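Local coordinates for protein N-acetylmuramoyl-l-alanine amidase (Bartonella henselae, PDB 3NE8) that probably cleaves the amide bond between N-acetylmuramic acid and L-alanine in peptidoglycan as a zinc-dependent cell-wall hydrolase linked to bacterial cell division, at residues 56-68 with 115-127. Numbering follows the deposited sequence.
Sequences DSDIFLRLSERVK and ENKVDLLDGLPKE. With ZN (zinc ion), chain B.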
loop_
_atom_site.group_PDB
_atom_site.type_symbol
_atom_site.label_atom_id
_atom_site.label_comp_id
_atom_site.label_asym_id
_atom_site.label_seq_id
_atom_site.Cartn_x
_atom_site.Cartn_y
_atom_site.Cartn_z
ATOM N N ASP A 56 21.340 -13.107 17.189
ATOM C CA ASP A 56 21.689 -12.037 18.120
ATOM C C ASP A 56 23.064 -12.321 18.712
ATOM O O ASP A 56 23.320 -12.110 19.904
ATOM C CB ASP A 56 20.629 -11.869 19.206
ATOM C CG ASP A 56 20.702 -10.516 19.891
ATOM O OD1 ASP A 56 20.049 -10.370 20.937
ATOM O OD2 ASP A 56 21.419 -9.617 19.401
ATOM N N SER A 57 23.943 -12.804 17.848
ATOM C CA SER A 57 25.315 -13.136 18.185
ATOM C C SER A 57 26.049 -13.342 16.876
ATOM O O SER A 57 25.443 -13.301 15.794
ATOM C CB SER A 57 25.373 -14.414 19.015
ATOM O OG SER A 57 24.942 -15.526 18.257
ATOM N N ASP A 58 27.351 -13.579 16.975
ATOM C CA ASP A 58 28.202 -13.717 15.807
ATOM C C ASP A 58 28.217 -15.169 15.354
ATOM O O ASP A 58 29.120 -15.931 15.714
ATOM C CB ASP A 58 29.619 -13.249 16.140
ATOM C CG ASP A 58 30.514 -13.229 14.933
ATOM O OD1 ASP A 58 30.004 -13.014 13.826
ATOM O OD2 ASP A 58 31.734 -13.430 15.097
ATOM N N ILE A 59 27.207 -15.560 14.589
ATOM C CA ILE A 59 27.128 -16.908 14.047
ATOM C C ILE A 59 26.779 -16.835 12.568
ATOM O O ILE A 59 26.176 -15.863 12.100
ATOM C CB ILE A 59 26.054 -17.764 14.758
ATOM C CG1 ILE A 59 24.693 -17.062 14.733
ATOM C CG2 ILE A 59 26.477 -18.093 16.182
ATOM C CD1 ILE A 59 23.527 -17.946 15.141
ATOM N N PHE A 60 27.152 -17.882 11.842
ATOM C CA PHE A 60 26.843 -18.027 10.426
ATOM C C PHE A 60 25.483 -18.709 10.265
ATOM O O PHE A 60 25.205 -19.704 10.934
ATOM C CB PHE A 60 27.940 -18.867 9.754
ATOM C CG PHE A 60 27.704 -19.147 8.285
ATOM C CD1 PHE A 60 28.185 -18.273 7.315
ATOM C CD2 PHE A 60 27.009 -20.276 7.871
ATOM C CE1 PHE A 60 27.980 -18.521 5.962
ATOM C CE2 PHE A 60 26.795 -20.520 6.517
ATOM C CZ PHE A 60 27.284 -19.652 5.569
ATOM N N LEU A 61 24.644 -18.178 9.376
ATOM C CA LEU A 61 23.366 -18.800 9.033
ATOM C C LEU A 61 23.190 -18.821 7.532
ATOM O O LEU A 61 23.376 -17.807 6.860
ATOM C CB LEU A 61 22.196 -18.013 9.627
ATOM C CG LEU A 61 22.014 -17.991 11.141
ATOM C CD1 LEU A 61 20.879 -17.027 11.506
ATOM C CD2 LEU A 61 21.736 -19.379 11.668
ATOM N N ARG A 62 22.819 -19.978 7.003
ATOM C CA ARG A 62 22.414 -20.054 5.608
ATOM C C ARG A 62 21.173 -19.198 5.369
ATOM O O ARG A 62 20.349 -18.996 6.268
ATOM C CB ARG A 62 22.152 -21.503 5.213
ATOM C CG ARG A 62 23.432 -22.333 5.171
ATOM C CD ARG A 62 23.477 -23.218 3.975
ATOM N NE ARG A 62 24.835 -23.583 3.577
ATOM C CZ ARG A 62 25.091 -24.168 2.419
ATOM N NH1 ARG A 62 24.086 -24.422 1.588
ATOM N NH2 ARG A 62 26.327 -24.492 2.078
ATOM N N LEU A 63 21.030 -18.705 4.148
ATOM C CA LEU A 63 19.901 -17.841 3.817
ATOM C C LEU A 63 18.558 -18.540 4.067
ATOM O O LEU A 63 17.620 -17.923 4.597
ATOM C CB LEU A 63 20.019 -17.335 2.380
ATOM C CG LEU A 63 21.299 -16.535 2.093
ATOM C CD1 LEU A 63 21.254 -15.967 0.682
ATOM C CD2 LEU A 63 21.520 -15.424 3.114
ATOM N N SER A 64 18.467 -19.818 3.726
ATOM C CA SER A 64 17.228 -20.549 3.947
ATOM C C SER A 64 16.867 -20.646 5.425
ATOM O O SER A 64 15.681 -20.719 5.781
ATOM C CB SER A 64 17.316 -21.947 3.340
ATOM O OG SER A 64 18.334 -22.701 3.982
ATOM N N GLU A 65 17.872 -20.685 6.295
ATOM C CA GLU A 65 17.608 -20.747 7.723
ATOM C C GLU A 65 17.051 -19.414 8.227
ATOM O O GLU A 65 16.217 -19.389 9.128
ATOM C CB GLU A 65 18.872 -21.128 8.490
ATOM C CG GLU A 65 18.615 -21.558 9.916
ATOM C CD GLU A 65 17.965 -22.931 10.005
ATOM O OE1 GLU A 65 17.955 -23.658 8.989
ATOM O OE2 GLU A 65 17.469 -23.285 11.094
ATOM N N ARG A 66 17.512 -18.309 7.649
ATOM C CA ARG A 66 16.987 -16.996 8.013
ATOM C C ARG A 66 15.505 -16.898 7.631
ATOM O O ARG A 66 14.676 -16.437 8.422
ATOM C CB ARG A 66 17.830 -15.912 7.339
ATOM C CG ARG A 66 19.302 -15.961 7.767
ATOM C CD ARG A 66 20.178 -15.153 6.836
ATOM N NE ARG A 66 21.603 -15.388 7.060
ATOM C CZ ARG A 66 22.413 -14.559 7.715
ATOM N NH1 ARG A 66 21.946 -13.431 8.245
ATOM N NH2 ARG A 66 23.697 -14.873 7.861
ATOM N N VAL A 67 15.175 -17.364 6.431
ATOM C CA VAL A 67 13.779 -17.375 5.973
ATOM C C VAL A 67 12.927 -18.266 6.874
ATOM O O VAL A 67 11.821 -17.885 7.283
ATOM C CB VAL A 67 13.694 -17.831 4.510
ATOM C CG1 VAL A 67 12.240 -17.997 4.071
ATOM C CG2 VAL A 67 14.399 -16.837 3.602
ATOM N N LYS A 68 13.439 -19.442 7.208
ATOM C CA LYS A 68 12.714 -20.373 8.064
ATOM C C LYS A 68 12.411 -19.748 9.426
ATOM O O LYS A 68 11.332 -19.934 9.980
ATOM C CB LYS A 68 13.525 -21.660 8.218
ATOM C CG LYS A 68 12.932 -22.698 9.157
ATOM C CD LYS A 68 13.744 -23.990 9.085
ATOM C CE LYS A 68 13.388 -24.954 10.207
ATOM N NZ LYS A 68 13.959 -24.524 11.514
ATOM N N GLU A 115 25.479 -11.830 -3.160
ATOM C CA GLU A 115 24.898 -12.023 -1.840
ATOM C C GLU A 115 24.286 -13.408 -1.654
ATOM O O GLU A 115 24.221 -13.921 -0.532
ATOM C CB GLU A 115 23.896 -10.909 -1.535
ATOM C CG GLU A 115 24.599 -9.591 -1.289
ATOM C CD GLU A 115 25.530 -9.712 -0.112
ATOM O OE1 GLU A 115 26.765 -9.865 -0.295
ATOM O OE2 GLU A 115 25.005 -9.721 1.014
ATOM N N ASN A 116 23.860 -14.027 -2.746
ATOM C CA ASN A 116 23.349 -15.389 -2.685
ATOM C C ASN A 116 24.463 -16.411 -2.506
ATOM O O ASN A 116 24.251 -17.472 -1.917
ATOM C CB ASN A 116 22.545 -15.723 -3.940
ATOM C CG ASN A 116 21.198 -15.011 -3.984
ATOM O OD1 ASN A 116 20.668 -14.573 -2.952
ATOM N ND2 ASN A 116 20.633 -14.907 -5.179
ATOM N N LYS A 117 25.655 -16.091 -2.987
ATOM C CA LYS A 117 26.772 -17.030 -2.954
ATOM C C LYS A 117 27.390 -17.213 -1.575
ATOM O O LYS A 117 28.169 -18.135 -1.363
ATOM C CB LYS A 117 27.848 -16.605 -3.952
ATOM C CG LYS A 117 27.424 -16.777 -5.399
ATOM C CD LYS A 117 28.422 -16.167 -6.367
ATOM C CE LYS A 117 27.889 -16.215 -7.791
ATOM N NZ LYS A 117 28.783 -15.508 -8.750
ATOM N N VAL A 118 27.051 -16.340 -0.630
ATOM C CA VAL A 118 27.678 -16.431 0.692
ATOM C C VAL A 118 27.362 -17.724 1.445
ATOM O O VAL A 118 28.125 -18.119 2.337
ATOM C CB VAL A 118 27.369 -15.213 1.589
ATOM C CG1 VAL A 118 27.889 -13.939 0.942
ATOM C CG2 VAL A 118 25.886 -15.131 1.888
ATOM N N ASP A 119 26.282 -18.408 1.078
ATOM C CA ASP A 119 25.987 -19.707 1.684
ATOM C C ASP A 119 27.185 -20.643 1.573
ATOM O O ASP A 119 27.420 -21.473 2.453
ATOM C CB ASP A 119 24.823 -20.398 0.976
ATOM C CG ASP A 119 23.461 -19.925 1.443
ATOM O OD1 ASP A 119 23.348 -19.255 2.488
ATOM O OD2 ASP A 119 22.486 -20.277 0.749
ATOM N N LEU A 120 27.920 -20.528 0.472
ATOM C CA LEU A 120 29.004 -21.462 0.180
ATOM C C LEU A 120 30.211 -21.265 1.081
ATOM O O LEU A 120 31.118 -22.093 1.071
ATOM C CB LEU A 120 29.436 -21.344 -1.281
ATOM C CG LEU A 120 28.353 -21.623 -2.325
ATOM C CD1 LEU A 120 28.901 -21.481 -3.745
ATOM C CD2 LEU A 120 27.738 -22.999 -2.129
ATOM N N LEU A 121 30.217 -20.199 1.877
ATOM C CA LEU A 121 31.367 -19.920 2.734
ATOM C C LEU A 121 31.547 -20.924 3.873
ATOM O O LEU A 121 32.606 -20.956 4.505
ATOM C CB LEU A 121 31.305 -18.494 3.286
ATOM C CG LEU A 121 31.432 -17.402 2.221
ATOM C CD1 LEU A 121 31.094 -16.035 2.815
ATOM C CD2 LEU A 121 32.812 -17.399 1.577
ATOM N N ASP A 122 30.532 -21.746 4.139
ATOM C CA ASP A 122 30.707 -22.826 5.113
ATOM C C ASP A 122 31.373 -24.046 4.469
ATOM O O ASP A 122 31.668 -25.041 5.140
ATOM C CB ASP A 122 29.388 -23.209 5.799
ATOM C CG ASP A 122 28.317 -23.674 4.827
ATOM O OD1 ASP A 122 28.639 -23.984 3.660
ATOM O OD2 ASP A 122 27.138 -23.729 5.258
ATOM N N GLY A 123 31.646 -23.963 3.174
ATOM C CA GLY A 123 32.286 -25.047 2.450
ATOM C C GLY A 123 31.393 -26.251 2.220
ATOM O O GLY A 123 31.872 -27.303 1.805
ATOM N N LEU A 124 30.094 -26.104 2.466
ATOM C CA LEU A 124 29.145 -27.175 2.179
ATOM C C LEU A 124 28.449 -26.896 0.845
ATOM O O LEU A 124 28.488 -25.773 0.349
ATOM C CB LEU A 124 28.124 -27.306 3.307
ATOM C CG LEU A 124 28.677 -27.433 4.730
ATOM C CD1 LEU A 124 27.544 -27.704 5.717
ATOM C CD2 LEU A 124 29.743 -28.508 4.834
ATOM N N PRO A 125 27.835 -27.925 0.245
ATOM C CA PRO A 125 27.195 -27.747 -1.064
ATOM C C PRO A 125 26.040 -26.741 -1.063
ATOM O O PRO A 125 25.447 -26.450 -0.026
ATOM C CB PRO A 125 26.686 -29.155 -1.397
ATOM C CG PRO A 125 27.557 -30.069 -0.594
ATOM C CD PRO A 125 27.805 -29.328 0.686
ATOM N N LYS A 126 25.755 -26.199 -2.242
ATOM C CA LYS A 126 24.642 -25.286 -2.455
ATOM C C LYS A 126 23.337 -26.006 -2.150
ATOM O O LYS A 126 23.213 -27.199 -2.381
ATOM C CB LYS A 126 24.641 -24.837 -3.921
ATOM C CG LYS A 126 23.533 -23.858 -4.275
ATOM C CD LYS A 126 23.524 -23.539 -5.762
ATOM C CE LYS A 126 22.379 -22.595 -6.108
ATOM N NZ LYS A 126 22.327 -22.288 -7.563
ATOM N N GLU A 127 22.343 -25.288 -1.642
ATOM C CA GLU A 127 21.042 -25.923 -1.454
ATOM C C GLU A 127 20.004 -25.426 -2.455
ATOM O O GLU A 127 20.346 -24.831 -3.473
ATOM C CB GLU A 127 20.544 -25.718 -0.032
ATOM C CG GLU A 127 20.272 -24.282 0.307
ATOM C CD GLU A 127 20.032 -24.104 1.778
ATOM O OE1 GLU A 127 18.913 -24.417 2.236
ATOM O OE2 GLU A 127 20.970 -23.671 2.476
HETATM ZN ZN ZN B . 25.458 -8.187 2.521
HETATM O O HOH W 1 24.606 -17.433 4.320
#
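Arg-62 reaches into the 3-10 segment 118-122 and the loop that follows it, and is bonded at all three of its guanidinium nitrogens. Arg-62 CB lies 3.7 Å from Asp-119 OD1, and CG near Glu-127 OE2 and Asp-122 OD2; beyond a bend at chi2 (-137°), Arg-62 CD comes to 3.0 Å from Glu-127 OE2. The guanidinium clasps Asp-122 side-on in a nearly coplanar salt bridge: Arg-62 NE meets Asp-122 OD2 at 2.9 Å, and NH2 reaches the syn lone pair of OD1 at 2.8 Å in an almost straight bond (172°). OD1 also accepts the amide of Leu-124, closing an Asx turn. Arg-62 NH1 donates to Pro-125 O at 2.9 Å and, weakly, to Glu-127 OE2, while Asp-119 CB sits over one guanidinium face, which should restrict rotation of the group. Asp-119 OD1 takes Leu-63 N at 2.9 Å, the first residue of the helix, right after Arg-62 at the N-cap position, and a water links it to Leu-61 O. Nearby, the Phe-60 ring turns its edge to Val-118 O. The contact thus ties the N-terminal end of helix 63-72 to the 3-10 segment following helix 106-116, whose Glu-115 binds the zinc ion together with His-13, Glu-28, His-82 and Asp-84, at the surface.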